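Local structure of aminotransferase TlmJ (Streptoalloteichus hindustanus, 5UID) at residues 12-15 / 16-20; 256-259 / 260-263; 24-28 / 29-33. The protein probably catalyses transamination with pyridoxal 5'-phosphate as cofactor, as a member of the DegT/DnrJ/EryC1 aminotransferase family. All blocks are in the same frame, centred on the assembly; numbering follows the deposited sequence.

Contact 1 (12-15 / 16-20). With SO4 (sulfate ion), chain I.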
loop_
_atom_site.group_PDB
_atom_site.type_symbol
_atom_site.label_atom_id
_atom_site.label_comp_id
_atom_site.label_asym_id
_atom_site.label_seq_id
_atom_site.Cartn_x
_atom_site.Cartn_y
_atom_site.Cartn_z
ATOM N N PRO A 12 5.199 -10.715 -15.734
ATOM C CA PRO A 12 5.844 -9.447 -16.087
ATOM C C PRO A 12 7.226 -9.664 -16.686
ATOM O O PRO A 12 7.824 -10.737 -16.578
ATOM C CB PRO A 12 5.938 -8.723 -14.740
ATOM C CG PRO A 12 6.089 -9.830 -13.750
ATOM C CD PRO A 12 5.306 -11.011 -14.292
ATOM N N THR A 13 7.732 -8.613 -17.332
ATOM C CA THR A 13 9.079 -8.613 -17.904
ATOM C C THR A 13 9.818 -7.379 -17.396
ATOM O O THR A 13 9.632 -6.275 -17.918
ATOM C CB THR A 13 9.053 -8.645 -19.433
ATOM O OG1 THR A 13 8.229 -7.581 -19.933
ATOM C CG2 THR A 13 8.521 -9.981 -19.934
ATOM N N LEU A 14 10.644 -7.566 -16.372
ATOM C CA LEU A 14 11.507 -6.519 -15.843
ATOM C C LEU A 14 12.946 -7.014 -15.877
ATOM O O LEU A 14 13.225 -8.148 -15.475
ATOM C CB LEU A 14 11.105 -6.130 -14.416
ATOM C CG LEU A 14 9.870 -5.229 -14.247
ATOM C CD1 LEU A 14 8.566 -5.960 -14.545
ATOM C CD2 LEU A 14 9.834 -4.625 -12.851
ATOM N N GLY A 15 13.852 -6.168 -16.363
ATOM C CA GLY A 15 15.228 -6.580 -16.553
ATOM C C GLY A 15 16.262 -5.514 -16.247
ATOM O O GLY A 15 16.142 -4.788 -15.254
ATOM N N GLU A 16 17.281 -5.408 -17.107
ATOM C CA GLU A 16 18.421 -4.543 -16.816
ATOM C C GLU A 16 18.026 -3.071 -16.783
ATOM O O GLU A 16 18.518 -2.313 -15.937
ATOM C CB GLU A 16 19.531 -4.773 -17.841
ATOM C CG GLU A 16 20.229 -6.118 -17.713
ATOM C CD GLU A 16 21.047 -6.245 -16.438
ATOM O OE1 GLU A 16 21.347 -5.209 -15.804
ATOM O OE2 GLU A 16 21.394 -7.387 -16.070
ATOM N N ALA A 17 17.149 -2.642 -17.694
ATOM C CA ALA A 17 16.756 -1.236 -17.722
ATOM C C ALA A 17 16.004 -0.848 -16.455
ATOM O O ALA A 17 16.215 0.240 -15.908
ATOM C CB ALA A 17 15.913 -0.946 -18.964
ATOM N N GLU A 18 15.127 -1.731 -15.968
ATOM C CA GLU A 18 14.439 -1.467 -14.709
ATOM C C GLU A 18 15.403 -1.524 -13.529
ATOM O O GLU A 18 15.267 -0.756 -12.569
ATOM C CB GLU A 18 13.291 -2.460 -14.515
ATOM C CG GLU A 18 12.103 -2.267 -15.456
ATOM C CD GLU A 18 12.329 -2.841 -16.849
ATOM O OE1 GLU A 18 13.396 -3.443 -17.091
ATOM O OE2 GLU A 18 11.429 -2.689 -17.704
ATOM N N LEU A 19 16.385 -2.430 -13.583
ATOM C CA LEU A 19 17.380 -2.508 -12.517
ATOM C C LEU A 19 18.224 -1.242 -12.456
ATOM O O LEU A 19 18.528 -0.744 -11.367
ATOM C CB LEU A 19 18.278 -3.728 -12.716
ATOM C CG LEU A 19 17.726 -5.089 -12.298
ATOM C CD1 LEU A 19 18.625 -6.198 -12.823
ATOM C CD2 LEU A 19 17.590 -5.170 -10.780
ATOM N N ALA A 20 18.614 -0.712 -13.617
ATOM C CA ALA A 20 19.426 0.500 -13.640
ATOM C C ALA A 20 18.675 1.674 -13.027
ATOM O O ALA A 20 19.275 2.518 -12.352
ATOM C CB ALA A 20 19.856 0.820 -15.072
HETATM S S SO4 I . 16.543 -7.516 -20.095
HETATM O O1 SO4 I . 15.166 -7.125 -19.805
HETATM O O2 SO4 I . 17.176 -6.486 -20.913
HETATM O O3 SO4 I . 16.545 -8.782 -20.822
HETATM O O4 SO4 I . 17.288 -7.674 -18.849
#
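G15 and E18 form one half of a capping box at the start of helix 16-28. G15 is the N-cap residue and E18 stands three places on, at N3. The side chain of E18 turns back and takes the backbone N-H of G15, with G15 N to E18 OE1 at 2.9 Å and nearly straight (170°). The N-H comes from above the carboxylate plane, not within it. As a glycine, G15 has no side chain to return the bond to the backbone of E18. The bend of the E18 chain at chi2 (79°) brings the carboxylate back to the N-H of G15.

The backbone begins its helical pairing here. L19 N gives its hydrogen to G15 O at 2.9 Å.

Apolar contact accompanies the cap. The CG atoms of L14 and E18 meet at 3.9 Å, and the two side chains cross at about a right angle. L14 also packs on F26 of the second subunit, so the cap lies at the dimer interface.

Both glutamates have charged partners outside the turn. E18 OE2 makes a salt bridge to R261 and a hydrogen bond to Q258, both on helix 249-280. E18 thus ties the cap to that helix. E16 OE2 makes a salt bridge to R23 of the second subunit. A sulfate ion, probably from the crystallisation liquor, sits at the helix N-terminus, where the helix dipole would attract an anion. Its O4 accepts the backbone N-H of E16, with E16 N to O4 at 2.9 Å.

Contact 2 (256-259 / 260-263); sequences SVQL and RRLP
R260 folds back along helix 249-280 and lays its guanidinium over the carbonyl of S256, one turn earlier. S256 O lies 3.5 Å above the guanidinium plane, over its centre, so this is a contact with the flat face. The bend at chi3 (-73°) swings the group round. It also brings R260 NH2 to within 3.6 Å of V257 CG2.

The polar ends of Q258 and R261 gather round E18 of helix 16-28. They lie close, with Q258 NE2 at 4.2 Å from R261 NH1. Their amide and guanidinium planes are 79° apart. Both donors turn to the carboxylate of E18, which probably offsets the charge of R261. Q258 OE1 is held by the backbone N of V190.

The backbone shows regular bonds and then a kink. R260 N bonds to S256 O, and R261 N to V257 O, both at 3.2 Å. P263 has no N-H to offer to L259 O, and its CD sits 3.6 Å from that oxygen. L259 O instead receives a weak bond from L262 N, at 3.2 Å.

Apolar contact is lighter. L259 CD1 meets L262 CD2 at 4.0 Å.

The faces of these two turns serve different neighbours. V257 packs on A17, E18 and A21 of helix 16-28. On helix 35-48, S256 touches F40 and bonds to D43, while L259 and L262 rest on H47. Helix 249-280 itself carries V250, A251 and I254 of the cofactor pocket nearer its start.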
loop_
_atom_site.group_PDB
_atom_site.type_symbol
_atom_site.label_atom_id
_atom_site.label_comp_id
_atom_site.label_asym_id
_atom_site.label_seq_id
_atom_site.Cartn_x
_atom_site.Cartn_y
_atom_site.Cartn_z
ATOM N N SER A 256 8.360 4.505 -15.125
ATOM C CA SER A 256 8.768 5.256 -16.306
ATOM C C SER A 256 9.453 4.350 -17.322
ATOM O O SER A 256 9.279 4.522 -18.534
ATOM C CB SER A 256 9.686 6.411 -15.908
ATOM O OG SER A 256 8.959 7.436 -15.257
ATOM N N VAL A 257 10.230 3.376 -16.846
ATOM C CA VAL A 257 10.883 2.439 -17.756
ATOM C C VAL A 257 9.849 1.521 -18.398
ATOM O O VAL A 257 9.860 1.305 -19.616
ATOM C CB VAL A 257 11.972 1.640 -17.017
ATOM C CG1 VAL A 257 12.575 0.591 -17.939
ATOM C CG2 VAL A 257 13.053 2.571 -16.485
ATOM N N GLN A 258 8.937 0.975 -17.591
ATOM C CA GLN A 258 7.905 0.091 -18.126
ATOM C C GLN A 258 6.992 0.828 -19.099
ATOM O O GLN A 258 6.538 0.250 -20.095
ATOM C CB GLN A 258 7.088 -0.515 -16.982
ATOM C CG GLN A 258 7.843 -1.535 -16.148
ATOM C CD GLN A 258 7.748 -2.939 -16.713
ATOM O OE1 GLN A 258 6.656 -3.497 -16.838
ATOM N NE2 GLN A 258 8.892 -3.517 -17.061
ATOM N N LEU A 259 6.712 2.104 -18.829
ATOM C CA LEU A 259 5.853 2.875 -19.721
ATOM C C LEU A 259 6.487 3.039 -21.099
ATOM O O LEU A 259 5.800 2.934 -22.122
ATOM C CB LEU A 259 5.541 4.237 -19.100
ATOM C CG LEU A 259 4.583 5.139 -19.879
ATOM C CD1 LEU A 259 3.297 4.394 -20.207
ATOM C CD2 LEU A 259 4.288 6.404 -19.093
ATOM N N ARG A 260 7.799 3.288 -21.148
ATOM C CA ARG A 260 8.474 3.401 -22.440
ATOM C C ARG A 260 8.471 2.078 -23.193
ATOM O O ARG A 260 8.472 2.071 -24.430
ATOM C CB ARG A 260 9.908 3.896 -22.252
ATOM C CG ARG A 260 10.019 5.377 -21.942
ATOM C CD ARG A 260 11.472 5.826 -21.907
ATOM N NE ARG A 260 12.171 5.362 -20.711
ATOM C CZ ARG A 260 12.274 6.066 -19.588
ATOM N NH1 ARG A 260 11.723 7.269 -19.503
ATOM N NH2 ARG A 260 12.930 5.567 -18.548
ATOM N N ARG A 261 8.468 0.957 -22.471
ATOM C CA ARG A 261 8.422 -0.366 -23.078
ATOM C C ARG A 261 7.005 -0.849 -23.351
ATOM O O ARG A 261 6.838 -1.858 -24.045
ATOM C CB ARG A 261 9.133 -1.386 -22.179
ATOM C CG ARG A 261 10.600 -1.075 -21.905
ATOM C CD ARG A 261 11.229 -2.137 -21.013
ATOM N NE ARG A 261 11.271 -3.442 -21.666
ATOM C CZ ARG A 261 11.597 -4.577 -21.055
ATOM N NH1 ARG A 261 11.907 -4.574 -19.765
ATOM N NH2 ARG A 261 11.607 -5.718 -21.732
ATOM N N LEU A 262 5.994 -0.152 -22.828
ATOM C CA LEU A 262 4.611 -0.612 -22.957
ATOM C C LEU A 262 4.181 -0.843 -24.401
ATOM O O LEU A 262 3.568 -1.890 -24.672
ATOM C CB LEU A 262 3.674 0.373 -22.248
ATOM C CG LEU A 262 2.177 0.068 -22.320
ATOM C CD1 LEU A 262 1.878 -1.292 -21.713
ATOM C CD2 LEU A 262 1.364 1.158 -21.628
ATOM N N PRO A 263 4.438 0.061 -25.359
ATOM C CA PRO A 263 4.038 -0.238 -26.747
ATOM C C PRO A 263 4.614 -1.544 -27.268
ATOM O O PRO A 263 3.913 -2.290 -27.963
ATOM C CB PRO A 263 4.567 0.971 -27.531
ATOM C CG PRO A 263 4.592 2.071 -26.537
ATOM C CD PRO A 263 4.994 1.423 -25.243
#

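Contact 3 (24-28 / 29-33)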
loop_
_atom_site.group_PDB
_atom_site.type_symbol
_atom_site.label_atom_id
_atom_site.label_comp_id
_atom_site.label_asym_id
_atom_site.label_seq_id
_atom_site.Cartn_x
_atom_site.Cartn_y
_atom_site.Cartn_z
ATOM N N GLU A 24 20.029 3.766 -9.550
ATOM C CA GLU A 24 20.278 5.190 -9.349
ATOM C C GLU A 24 19.351 5.786 -8.296
ATOM O O GLU A 24 19.721 6.762 -7.634
ATOM C CB GLU A 24 20.164 5.947 -10.677
ATOM C CG GLU A 24 18.788 5.968 -11.310
ATOM C CD GLU A 24 18.792 6.660 -12.665
ATOM O OE1 GLU A 24 19.740 6.436 -13.448
ATOM O OE2 GLU A 24 17.855 7.439 -12.942
ATOM N N VAL A 25 18.158 5.215 -8.113
ATOM C CA VAL A 25 17.317 5.628 -6.994
ATOM C C VAL A 25 17.972 5.251 -5.670
ATOM O O VAL A 25 17.996 6.050 -4.726
ATOM C CB VAL A 25 15.906 5.023 -7.125
ATOM C CG1 VAL A 25 15.075 5.345 -5.895
ATOM C CG2 VAL A 25 15.220 5.554 -8.367
ATOM N N PHE A 26 18.514 4.032 -5.577
ATOM C CA PHE A 26 19.234 3.629 -4.371
ATOM C C PHE A 26 20.403 4.564 -4.089
ATOM O O PHE A 26 20.628 4.963 -2.940
ATOM C CB PHE A 26 19.738 2.189 -4.502
ATOM C CG PHE A 26 18.672 1.141 -4.326
ATOM C CD1 PHE A 26 17.357 1.499 -4.072
ATOM C CD2 PHE A 26 18.991 -0.202 -4.403
ATOM C CE1 PHE A 26 16.384 0.533 -3.910
ATOM C CE2 PHE A 26 18.023 -1.172 -4.239
ATOM C CZ PHE A 26 16.717 -0.804 -3.991
ATOM N N ALA A 27 21.160 4.924 -5.127
ATOM C CA ALA A 27 22.321 5.788 -4.937
ATOM C C ALA A 27 21.922 7.198 -4.519
ATOM O O ALA A 27 22.659 7.849 -3.769
ATOM C CB ALA A 27 23.156 5.831 -6.216
ATOM N N SER A 28 20.768 7.685 -4.981
ATOM C CA SER A 28 20.337 9.034 -4.634
ATOM C C SER A 28 19.973 9.169 -3.161
ATOM O O SER A 28 19.977 10.286 -2.634
ATOM C CB SER A 28 19.137 9.446 -5.482
ATOM O OG SER A 28 17.953 8.836 -4.992
ATOM N N GLY A 29 19.649 8.065 -2.493
ATOM C CA GLY A 29 19.243 8.111 -1.107
ATOM C C GLY A 29 17.840 8.622 -0.861
ATOM O O GLY A 29 17.425 8.697 0.303
ATOM N N TRP A 30 17.096 8.979 -1.906
ATOM C CA TRP A 30 15.715 9.441 -1.777
ATOM C C TRP A 30 14.813 8.380 -2.400
ATOM O O TRP A 30 14.615 8.356 -3.617
ATOM C CB TRP A 30 15.516 10.800 -2.440
ATOM C CG TRP A 30 14.208 11.441 -2.073
ATOM C CD1 TRP A 30 13.004 11.263 -2.694
ATOM C CD2 TRP A 30 13.970 12.349 -0.990
ATOM N NE1 TRP A 30 12.035 12.010 -2.068
ATOM C CE2 TRP A 30 12.602 12.685 -1.019
ATOM C CE3 TRP A 30 14.782 12.914 -0.001
ATOM C CZ2 TRP A 30 12.027 13.561 -0.098
ATOM C CZ3 TRP A 30 14.210 13.784 0.913
ATOM C CH2 TRP A 30 12.846 14.099 0.858
ATOM N N LEU A 31 14.271 7.501 -1.559
ATOM C CA LEU A 31 13.465 6.388 -2.038
ATOM C C LEU A 31 11.967 6.640 -1.928
ATOM O O LEU A 31 11.196 6.004 -2.655
ATOM C CB LEU A 31 13.826 5.103 -1.276
ATOM C CG LEU A 31 15.064 4.312 -1.723
ATOM C CD1 LEU A 31 16.347 5.128 -1.637
ATOM C CD2 LEU A 31 15.201 3.032 -0.911
ATOM N N GLY A 32 11.538 7.547 -1.057
ATOM C CA GLY A 32 10.133 7.869 -0.917
ATOM C C GLY A 32 9.630 8.710 -2.073
ATOM O O GLY A 32 10.325 8.955 -3.059
ATOM N N ARG A 33 8.384 9.161 -1.938
ATOM C CA ARG A 33 7.777 10.013 -2.954
ATOM C C ARG A 33 8.627 11.257 -3.181
ATOM O O ARG A 33 8.857 12.040 -2.254
ATOM C CB ARG A 33 6.361 10.406 -2.538
ATOM C CG ARG A 33 5.275 9.830 -3.430
ATOM C CD ARG A 33 3.896 10.371 -3.076
ATOM N NE ARG A 33 3.742 11.783 -3.416
ATOM C CZ ARG A 33 3.671 12.767 -2.525
ATOM N NH1 ARG A 33 3.733 12.498 -1.229
ATOM N NH2 ARG A 33 3.530 14.021 -2.931
#
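This is a local contact at the C-terminal end of helix 16-28, where V25, F26 and S28 meet the loop leading to helix 35-48. The chain leaves helical geometry at G29, whose phi is positive (75°).

The turn resembles a Schellman motif but does not complete it. G29 N bonds to F26 O at 3.3 Å, approaching from above the carbonyl plane. It makes a weak second bond to V25 O. A Schellman motif would also join W30 N directly to V25 O, but here they are 4.2 Å apart. S28 OG gives its hydrogen to V25 O at 2.8 Å and accepts that of W30 N at 3.2 Å, the latter bond nearly straight (168°). The chi1 of S28 (77°) sets OG between the backbone N and carbonyl carbon, facing both partners.

L31 returns over the last turn. Its CD2 approaches the F26 ring obliquely, 4.1 Å from CE1. Its CD1 lies 3.6 Å from V25 O, and its CG is near V25 CG1. V25 and L31 both pack on V250 of helix 249-280. L31 also packs on A185 of the second subunit, which F26 faces too. The F26 side chain is about 6 Å from bound pyridoxal phosphate. Within the loop, the indole NE1 of W30 bonds to R33 O at 3.2 Å.

The chemistry divides in two. V25, F26 and L31 form an apolar patch. Hydrogen bonds of S28 and G29 accompany the turn of the backbone. The S28 hydroxyl serves both V25 O and W30 N, which lie too far apart to bond directly.

How the contacts relate
Contacts 1 and 3 finish the two ends of helix 16-28, and contact 2 lies in the first half of helix 249-280. All three are partly buried. Contact 2 is nearest the chain centre, at about 17 Å between centres, and contact 3 is farthest, at about 29 Å. Contacts 1 and 2 touch directly through a charged and polar cluster around E18. Contacts 2 and 3 do not touch. The helix start is held by a carboxylate, its end by a hydroxyl and a glycine. Contacts 1 and 3 reach the second subunit, whereas contact 2 packs within its own chain.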